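Long-range contacts in serine protease pet (Escherichia coli, PDB 4OM9), which probably cleaves host proteins such as alpha-fodrin as a secreted serine protease, being the passenger domain of an autotransporter enterotoxin of enteroaggregative bacteria: residues Gln83-Thr88 with Lys109-Thr114; Asp359-Ile364 with Thr377-Gly382. All coordinates share one frame; numbering follows the deposited sequence.

Contact 1 of 2, residues Gln83-Thr88 with Lys109-Thr114; sequences QTYGST and KYVVET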
ATOM      1  N   GLN A  83      20.679 -27.806   7.545  1.00 33.29           N
ATOM      2  CA  GLN A  83      20.369 -26.432   7.194  1.00 32.47           C
ATOM      3  C   GLN A  83      18.910 -26.260   6.824  1.00 32.38           C
ATOM      4  O   GLN A  83      18.333 -27.065   6.075  1.00 32.60           O
ATOM      5  CB  GLN A  83      21.269 -25.966   6.052  1.00 31.84           C
ATOM      6  CG  GLN A  83      22.722 -26.168   6.381  1.00 32.03           C
ATOM      7  CD  GLN A  83      23.652 -25.521   5.393  1.00 31.50           C
ATOM      8  OE1 GLN A  83      23.216 -24.872   4.437  1.00 30.99           O
ATOM      9  NE2 GLN A  83      24.955 -25.701   5.609  1.00 31.73           N
ATOM     10  N   THR A  84      18.320 -25.205   7.365  1.00 32.18           N
ATOM     11  CA  THR A  84      16.954 -24.844   7.059  1.00 32.15           C
ATOM     12  C   THR A  84      16.904 -23.513   6.332  1.00 31.45           C
ATOM     13  O   THR A  84      17.469 -22.519   6.799  1.00 31.17           O
ATOM     14  CB  THR A  84      16.105 -24.746   8.324  1.00 32.77           C
ATOM     15  OG1 THR A  84      15.943 -26.043   8.888  1.00 35.99           O
ATOM     16  CG2 THR A  84      14.726 -24.158   8.007  1.00 32.76           C
ATOM     17  N   TYR A  85      16.250 -23.511   5.175  1.00 31.29           N
ATOM     18  CA  TYR A  85      15.868 -22.274   4.521  1.00 30.89           C
ATOM     19  C   TYR A  85      14.363 -22.355   4.274  1.00 33.76           C
ATOM     20  O   TYR A  85      13.878 -23.351   3.700  1.00 36.62           O
ATOM     21  CB  TYR A  85      16.618 -22.060   3.213  1.00 30.49           C
ATOM     22  CG  TYR A  85      18.132 -22.167   3.284  1.00 30.29           C
ATOM     23  CD1 TYR A  85      18.766 -23.403   3.230  1.00 30.50           C
ATOM     24  CD2 TYR A  85      18.932 -21.029   3.364  1.00 29.98           C
ATOM     25  CE1 TYR A  85      20.150 -23.505   3.269  1.00 30.39           C
ATOM     26  CE2 TYR A  85      20.316 -21.124   3.407  1.00 29.71           C
ATOM     27  CZ  TYR A  85      20.918 -22.371   3.356  1.00 29.99           C
ATOM     28  OH  TYR A  85      22.300 -22.481   3.393  1.00 29.97           O
ATOM     29  N   GLY A  86      13.633 -21.327   4.712  1.00 31.33           N
ATOM     30  CA  GLY A  86      12.180 -21.355   4.677  1.00 31.84           C
ATOM     31  C   GLY A  86      11.625 -22.619   5.298  1.00 32.47           C
ATOM     32  O   GLY A  86      11.986 -22.971   6.417  1.00 32.72           O
ATOM     33  N   SER A  87      10.771 -23.317   4.547  1.00 33.37           N
ATOM     34  CA  SER A  87      10.131 -24.542   5.015  1.00 35.23           C
ATOM     35  C   SER A  87      10.892 -25.777   4.604  1.00 34.93           C
ATOM     36  O   SER A  87      10.323 -26.855   4.572  1.00 34.30           O
ATOM     37  CB  SER A  87       8.708 -24.682   4.463  1.00 34.18           C
ATOM     38  OG  SER A  87       7.872 -23.622   4.868  1.00 34.36           O
ATOM     39  N   THR A  88      12.158 -25.633   4.240  1.00 34.06           N
ATOM     40  CA  THR A  88      12.883 -26.777   3.694  1.00 35.65           C
ATOM     41  C   THR A  88      14.153 -27.075   4.469  1.00 33.05           C
ATOM     42  O   THR A  88      14.887 -26.153   4.842  1.00 32.85           O
ATOM     43  CB  THR A  88      13.232 -26.553   2.219  1.00 32.81           C
ATOM     44  OG1 THR A  88      12.056 -26.107   1.520  1.00 33.00           O
ATOM     45  CG2 THR A  88      13.775 -27.848   1.594  1.00 33.19           C
ATOM     46  N   LYS A 109      20.233 -31.475  -1.561  1.00 37.65           N
ATOM     47  CA  LYS A 109      19.311 -30.973  -2.601  1.00 37.72           C
ATOM     48  C   LYS A 109      19.548 -29.507  -2.962  1.00 36.44           C
ATOM     49  O   LYS A 109      20.191 -28.784  -2.215  1.00 33.74           O
ATOM     50  CB  LYS A 109      17.849 -31.143  -2.164  1.00 36.49           C
ATOM     51  CG  LYS A 109      17.329 -32.579  -2.250  1.00 43.87           C
ATOM     52  CD  LYS A 109      15.917 -32.662  -1.685  1.00 43.01           C
ATOM     53  CE  LYS A 109      14.906 -33.108  -2.740  1.00 44.50           C
ATOM     54  NZ  LYS A 109      13.506 -32.936  -2.233  1.00 44.57           N
ATOM     55  N   TYR A 110      19.040 -29.081  -4.117  1.00 33.68           N
ATOM     56  CA  TYR A 110      19.205 -27.692  -4.544  1.00 33.13           C
ATOM     57  C   TYR A 110      18.385 -26.774  -3.647  1.00 32.51           C
ATOM     58  O   TYR A 110      17.205 -27.034  -3.398  1.00 32.72           O
ATOM     59  CB  TYR A 110      18.768 -27.481  -6.001  1.00 33.66           C
ATOM     60  CG  TYR A 110      19.533 -28.264  -7.030  1.00 34.44           C
ATOM     61  CD1 TYR A 110      20.837 -28.692  -6.789  1.00 34.46           C
ATOM     62  CD2 TYR A 110      18.943 -28.586  -8.259  1.00 35.31           C
ATOM     63  CE1 TYR A 110      21.529 -29.432  -7.758  1.00 38.41           C
ATOM     64  CE2 TYR A 110      19.618 -29.301  -9.218  1.00 36.18           C
ATOM     65  CZ  TYR A 110      20.913 -29.738  -8.974  1.00 41.00           C
ATOM     66  OH  TYR A 110      21.578 -30.476  -9.952  1.00 37.37           O
ATOM     67  N   VAL A 111      18.994 -25.693  -3.180  1.00 31.87           N
ATOM     68  CA  VAL A 111      18.261 -24.748  -2.350  1.00 31.41           C
ATOM     69  C   VAL A 111      17.268 -23.914  -3.158  1.00 31.51           C
ATOM     70  O   VAL A 111      17.625 -23.207  -4.103  1.00 31.56           O
ATOM     71  CB  VAL A 111      19.206 -23.818  -1.599  1.00 30.82           C
ATOM     72  CG1 VAL A 111      18.401 -22.746  -0.814  1.00 30.47           C
ATOM     73  CG2 VAL A 111      20.056 -24.638  -0.664  1.00 30.86           C
ATOM     74  N   VAL A 112      16.012 -23.986  -2.758  1.00 31.68           N
ATOM     75  CA  VAL A 112      14.960 -23.319  -3.495  1.00 31.96           C
ATOM     76  C   VAL A 112      14.750 -21.871  -2.999  1.00 31.54           C
ATOM     77  O   VAL A 112      14.372 -21.003  -3.781  1.00 31.75           O
ATOM     78  CB  VAL A 112      13.659 -24.157  -3.402  1.00 32.53           C
ATOM     79  CG1 VAL A 112      12.430 -23.333  -3.634  1.00 33.11           C
ATOM     80  CG2 VAL A 112      13.709 -25.290  -4.400  1.00 33.40           C
ATOM     81  N   GLU A 113      15.039 -21.606  -1.727  1.00 31.09           N
ATOM     82  CA  GLU A 113      14.647 -20.319  -1.090  1.00 30.85           C
ATOM     83  C   GLU A 113      15.490 -19.098  -1.442  1.00 30.54           C
ATOM     84  O   GLU A 113      14.983 -17.983  -1.412  1.00 30.60           O
ATOM     85  CB  GLU A 113      14.639 -20.456   0.440  1.00 30.66           C
ATOM     86  CG  GLU A 113      13.555 -21.396   0.987  1.00 31.13           C
ATOM     87  CD  GLU A 113      13.751 -22.872   0.589  1.00 31.42           C
ATOM     88  OE1 GLU A 113      14.828 -23.237   0.056  1.00 31.25           O
ATOM     89  OE2 GLU A 113      12.804 -23.660   0.811  1.00 31.93           O
ATOM     90  N   THR A 114      16.774 -19.286  -1.733  1.00 31.50           N
ATOM     91  CA  THR A 114      17.650 -18.151  -2.010  1.00 32.70           C
ATOM     92  C   THR A 114      18.580 -18.469  -3.155  1.00 35.45           C
ATOM     93  O   THR A 114      18.892 -19.637  -3.395  1.00 36.90           O
ATOM     94  CB  THR A 114      18.473 -17.737  -0.767  1.00 32.90           C
ATOM     95  OG1 THR A 114      19.544 -16.868  -1.164  1.00 36.03           O
ATOM     96  CG2 THR A 114      19.053 -18.944  -0.055  1.00 31.03           C
TER
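The CA atoms of Tyr85 and Glu113, 6.1 Å apart, are the nearest pair, where strand 82-85 ends in a type II' turn from Tyr85 to Thr88 and 109-114 passes as an irregular loop. The turn is closed by Thr88 N on Tyr85 O and Tyr85 N on Thr88 O, and Gly86, with positive phi, presses its backbone against Glu113 CG. Glu113 folds over this hairpin: its chain bends at chi2 (66°), which swings the carboxylate back to Thr88. There OG1 of Thr88 donates to OE2 of Glu113 at 2.7 Å, on the syn side and 19° out of the carboxylate plane. Tyr85 O, 3.1 Å from Glu113 OE2, is close but not bonded; the Thr88 and Tyr398 hydroxyls hold OE2, and Tyr90 holds OE1.

Toward Val111 and Thr114 the contact turns apolar. Val111 puts CG1 over one face of the Tyr85 ring, 4.1 Å above the plane and toward the rim, while Thr114 CG2 lies 4.0 Å from CD2 of Tyr85. The phenol OH donates to Gln83 OE1 at 2.8 Å, tethering the ring's far end. Within the protease domain, this edge strand pairs with strand 88-97, and strands 60-63 and 66-70 pack against Tyr85.

Contact 2 of 2, residues Asp359-Ile364 with Thr377-Gly382; sequences DALHKI and TNLKTG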
ATOM      1  N   ASP A 359       9.036 -37.665  -2.894  1.00 47.99           N
ATOM      2  CA  ASP A 359      10.043 -36.616  -2.805  1.00 46.82           C
ATOM      3  C   ASP A 359       9.538 -35.334  -3.462  1.00 42.40           C
ATOM      4  O   ASP A 359       8.781 -35.390  -4.433  1.00 42.59           O
ATOM      5  CB  ASP A 359      11.346 -37.075  -3.471  1.00 43.39           C
ATOM      6  CG  ASP A 359      12.529 -36.182  -3.125  1.00 45.18           C
ATOM      7  OD1 ASP A 359      12.737 -35.913  -1.921  1.00 45.70           O
ATOM      8  OD2 ASP A 359      13.249 -35.754  -4.055  1.00 40.02           O
ATOM      9  N   ALA A 360       9.958 -34.185  -2.945  1.00 33.57           N
ATOM     10  CA  ALA A 360       9.624 -32.915  -3.588  1.00 31.57           C
ATOM     11  C   ALA A 360      10.524 -32.626  -4.767  1.00 29.06           C
ATOM     12  O   ALA A 360      11.736 -32.805  -4.697  1.00 29.43           O
ATOM     13  CB  ALA A 360       9.710 -31.749  -2.589  1.00 28.86           C
ATOM     14  N   LEU A 361       9.934 -32.148  -5.846  1.00 27.96           N
ATOM     15  CA  LEU A 361      10.724 -31.686  -6.966  1.00 28.29           C
ATOM     16  C   LEU A 361      11.189 -30.231  -6.726  1.00 28.23           C
ATOM     17  O   LEU A 361      10.376 -29.303  -6.663  1.00 25.40           O
ATOM     18  CB  LEU A 361       9.910 -31.821  -8.256  1.00 28.09           C
ATOM     19  CG  LEU A 361      10.245 -30.967  -9.482  1.00 28.87           C
ATOM     20  CD1 LEU A 361      11.727 -31.019  -9.819  1.00 30.88           C
ATOM     21  CD2 LEU A 361       9.409 -31.415 -10.672  1.00 30.36           C
ATOM     22  N   HIS A 362      12.503 -30.048  -6.590  1.00 28.37           N
ATOM     23  CA  HIS A 362      13.090 -28.713  -6.376  1.00 27.36           C
ATOM     24  C   HIS A 362      13.516 -28.090  -7.688  1.00 28.42           C
ATOM     25  O   HIS A 362      14.449 -28.562  -8.332  1.00 31.04           O
ATOM     26  CB  HIS A 362      14.307 -28.779  -5.445  1.00 28.22           C
ATOM     27  CG  HIS A 362      13.967 -29.091  -4.023  1.00 28.78           C
ATOM     28  ND1 HIS A 362      14.882 -28.971  -2.998  1.00 29.10           N
ATOM     29  CD2 HIS A 362      12.818 -29.518  -3.452  1.00 27.00           C
ATOM     30  CE1 HIS A 362      14.308 -29.303  -1.857  1.00 31.31           C
ATOM     31  NE2 HIS A 362      13.056 -29.647  -2.105  1.00 31.45           N
ATOM     32  N   LYS A 363      12.845 -27.019  -8.078  1.00 25.68           N
ATOM     33  CA  LYS A 363      13.149 -26.339  -9.327  1.00 25.36           C
ATOM     34  C   LYS A 363      13.807 -24.962  -9.083  1.00 24.26           C
ATOM     35  O   LYS A 363      13.217 -24.088  -8.442  1.00 26.52           O
ATOM     36  CB  LYS A 363      11.863 -26.188 -10.149  1.00 22.53           C
ATOM     37  CG  LYS A 363      12.087 -25.760 -11.589  1.00 26.13           C
ATOM     38  CD  LYS A 363      12.258 -24.257 -11.762  1.00 25.30           C
ATOM     39  CE  LYS A 363      12.484 -23.905 -13.230  1.00 28.91           C
ATOM     40  NZ  LYS A 363      12.984 -22.510 -13.326  1.00 26.25           N
ATOM     41  N   ILE A 364      15.014 -24.765  -9.601  1.00 26.85           N
ATOM     42  CA  ILE A 364      15.663 -23.444  -9.542  1.00 27.88           C
ATOM     43  C   ILE A 364      16.175 -23.081 -10.914  1.00 29.32           C
ATOM     44  O   ILE A 364      15.871 -23.774 -11.901  1.00 30.95           O
ATOM     45  CB  ILE A 364      16.830 -23.370  -8.553  1.00 27.35           C
ATOM     46  CG1 ILE A 364      17.941 -24.349  -8.955  1.00 30.32           C
ATOM     47  CG2 ILE A 364      16.357 -23.652  -7.152  1.00 28.14           C
ATOM     48  CD1 ILE A 364      19.196 -24.275  -8.057  1.00 29.20           C
ATOM     49  N   THR A 377       2.949 -35.383  -7.143  1.00 36.20           N
ATOM     50  CA  THR A 377       3.940 -35.049  -6.121  1.00 36.68           C
ATOM     51  C   THR A 377       3.930 -33.555  -5.894  1.00 32.24           C
ATOM     52  O   THR A 377       3.154 -32.845  -6.528  1.00 27.70           O
ATOM     53  CB  THR A 377       5.395 -35.511  -6.507  1.00 35.95           C
ATOM     54  OG1 THR A 377       6.212 -35.613  -5.330  1.00 32.95           O
ATOM     55  CG2 THR A 377       6.027 -34.529  -7.482  1.00 31.82           C
ATOM     56  N   ASN A 378       4.800 -33.088  -4.995  1.00 32.52           N
ATOM     57  CA  ASN A 378       4.870 -31.674  -4.642  1.00 30.61           C
ATOM     58  C   ASN A 378       5.984 -30.958  -5.374  1.00 27.48           C
ATOM     59  O   ASN A 378       7.008 -31.547  -5.706  1.00 25.77           O
ATOM     60  CB  ASN A 378       5.033 -31.500  -3.128  1.00 28.59           C
ATOM     61  CG  ASN A 378       3.851 -32.074  -2.352  1.00 35.44           C
ATOM     62  OD1 ASN A 378       2.760 -32.272  -2.910  1.00 33.35           O
ATOM     63  ND2 ASN A 378       4.060 -32.351  -1.065  1.00 32.63           N
ATOM     64  N   LEU A 379       5.744 -29.690  -5.666  1.00 29.24           N
ATOM     65  CA  LEU A 379       6.729 -28.853  -6.297  1.00 30.23           C
ATOM     66  C   LEU A 379       7.255 -27.819  -5.293  1.00 26.41           C
ATOM     67  O   LEU A 379       6.488 -27.253  -4.514  1.00 22.57           O
ATOM     68  CB  LEU A 379       6.128 -28.154  -7.517  1.00 27.49           C
ATOM     69  CG  LEU A 379       7.040 -27.069  -8.095  1.00 25.26           C
ATOM     70  CD1 LEU A 379       8.240 -27.701  -8.774  1.00 25.51           C
ATOM     71  CD2 LEU A 379       6.318 -26.135  -9.044  1.00 25.01           C
ATOM     72  N   LYS A 380       8.563 -27.600  -5.302  1.00 24.11           N
ATOM     73  CA  LYS A 380       9.160 -26.456  -4.617  1.00 23.31           C
ATOM     74  C   LYS A 380       9.973 -25.660  -5.622  1.00 24.33           C
ATOM     75  O   LYS A 380      10.985 -26.146  -6.111  1.00 26.19           O
ATOM     76  CB  LYS A 380      10.028 -26.903  -3.448  1.00 23.69           C
ATOM     77  CG  LYS A 380       9.219 -27.487  -2.308  1.00 24.24           C
ATOM     78  CD  LYS A 380      10.006 -27.567  -1.025  1.00 26.64           C
ATOM     79  CE  LYS A 380       9.111 -28.033   0.114  1.00 30.63           C
ATOM     80  NZ  LYS A 380       9.729 -27.903   1.477  1.00 29.51           N
ATOM     81  N   THR A 381       9.524 -24.452  -5.957  1.00 27.08           N
ATOM     82  CA  THR A 381      10.202 -23.669  -6.979  1.00 26.08           C
ATOM     83  C   THR A 381      10.615 -22.273  -6.466  1.00 25.70           C
ATOM     84  O   THR A 381       9.908 -21.653  -5.664  1.00 25.20           O
ATOM     85  CB  THR A 381       9.326 -23.541  -8.256  1.00 27.85           C
ATOM     86  OG1 THR A 381      10.011 -22.746  -9.226  1.00 29.41           O
ATOM     87  CG2 THR A 381       7.963 -22.915  -7.965  1.00 26.99           C
ATOM     88  N   GLY A 382      11.783 -21.805  -6.913  1.00 25.63           N
ATOM     89  CA  GLY A 382      12.336 -20.550  -6.456  1.00 25.70           C
ATOM     90  C   GLY A 382      12.816 -19.612  -7.549  1.00 27.07           C
ATOM     91  O   GLY A 382      13.356 -18.553  -7.261  1.00 27.46           O
TER
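Leu361 and Leu379 sit in register on neighbouring parallel strands, and the tight part of the contact runs from them to Gly382. Four backbone bonds stitch it: Leu361 N to Asn378 O, Lys380 N to Leu361 O (2.8 Å, 175° at the hydrogen), Lys363 N to Lys380 O, and Gly382 N to Lys363 O. The CA of His362 adds a CH...O contact to Lys380 O at 3.3 Å. On the leucine face, CD1 of Leu379 reaches across to CG of Leu361 at 3.9 Å, the two side chains crossing at a slant, and Val386 packs against Leu379 from strand 385-388. Thr381 OG1 lies 3.7 Å from CD of Lys363, whose chain bends at chi2 (-83°) and carries NZ to the carbonyls of Gly365, Gly367 and Asn383.

These are successive rungs of the right-handed beta-helix that forms the stalk of this passenger, as in most autotransporters; strands 341-343 and 397-399 continue the same sheet on either side.

On the other face His362 and Lys380 lie side by side, with Lys380 CB 3.8 Å from His362 CD2. The extended lysine carries NZ on to Ala632 O and makes a cation-pi contact with Tyr398. Side-chain packing is sparser at the partly exposed Asp359, Ala360 and Asn378, although Thr377 OG1 lies 2.7 Å from Asp359 O, with Ala356 O also within reach of that hydroxyl.

How the contacts relate
The two contacts belong to different domains, contact 1 to the protease domain and contact 2 to the beta-helix, and they meet directly with centres about 11 Å apart. Two lysines cross the boundary in opposite directions. NZ of Lys380 in contact 2 is probably hydrogen-bonded to OG1 of Thr88 in contact 1, 2.9 Å away, while NZ of Lys109 in contact 1 is probably hydrogen-bonded to the carbonyl O of Ala360 in contact 2 at 3.0 Å. Lys109 NZ also pairs its charge with the carboxylate of Asp359, which Tyr355 holds as well. Tyr110 O takes a hydrogen bond from His362 ND1. Through Tyr398, on the next rung, one tyrosine of the beta-helix touches residues of both contacts.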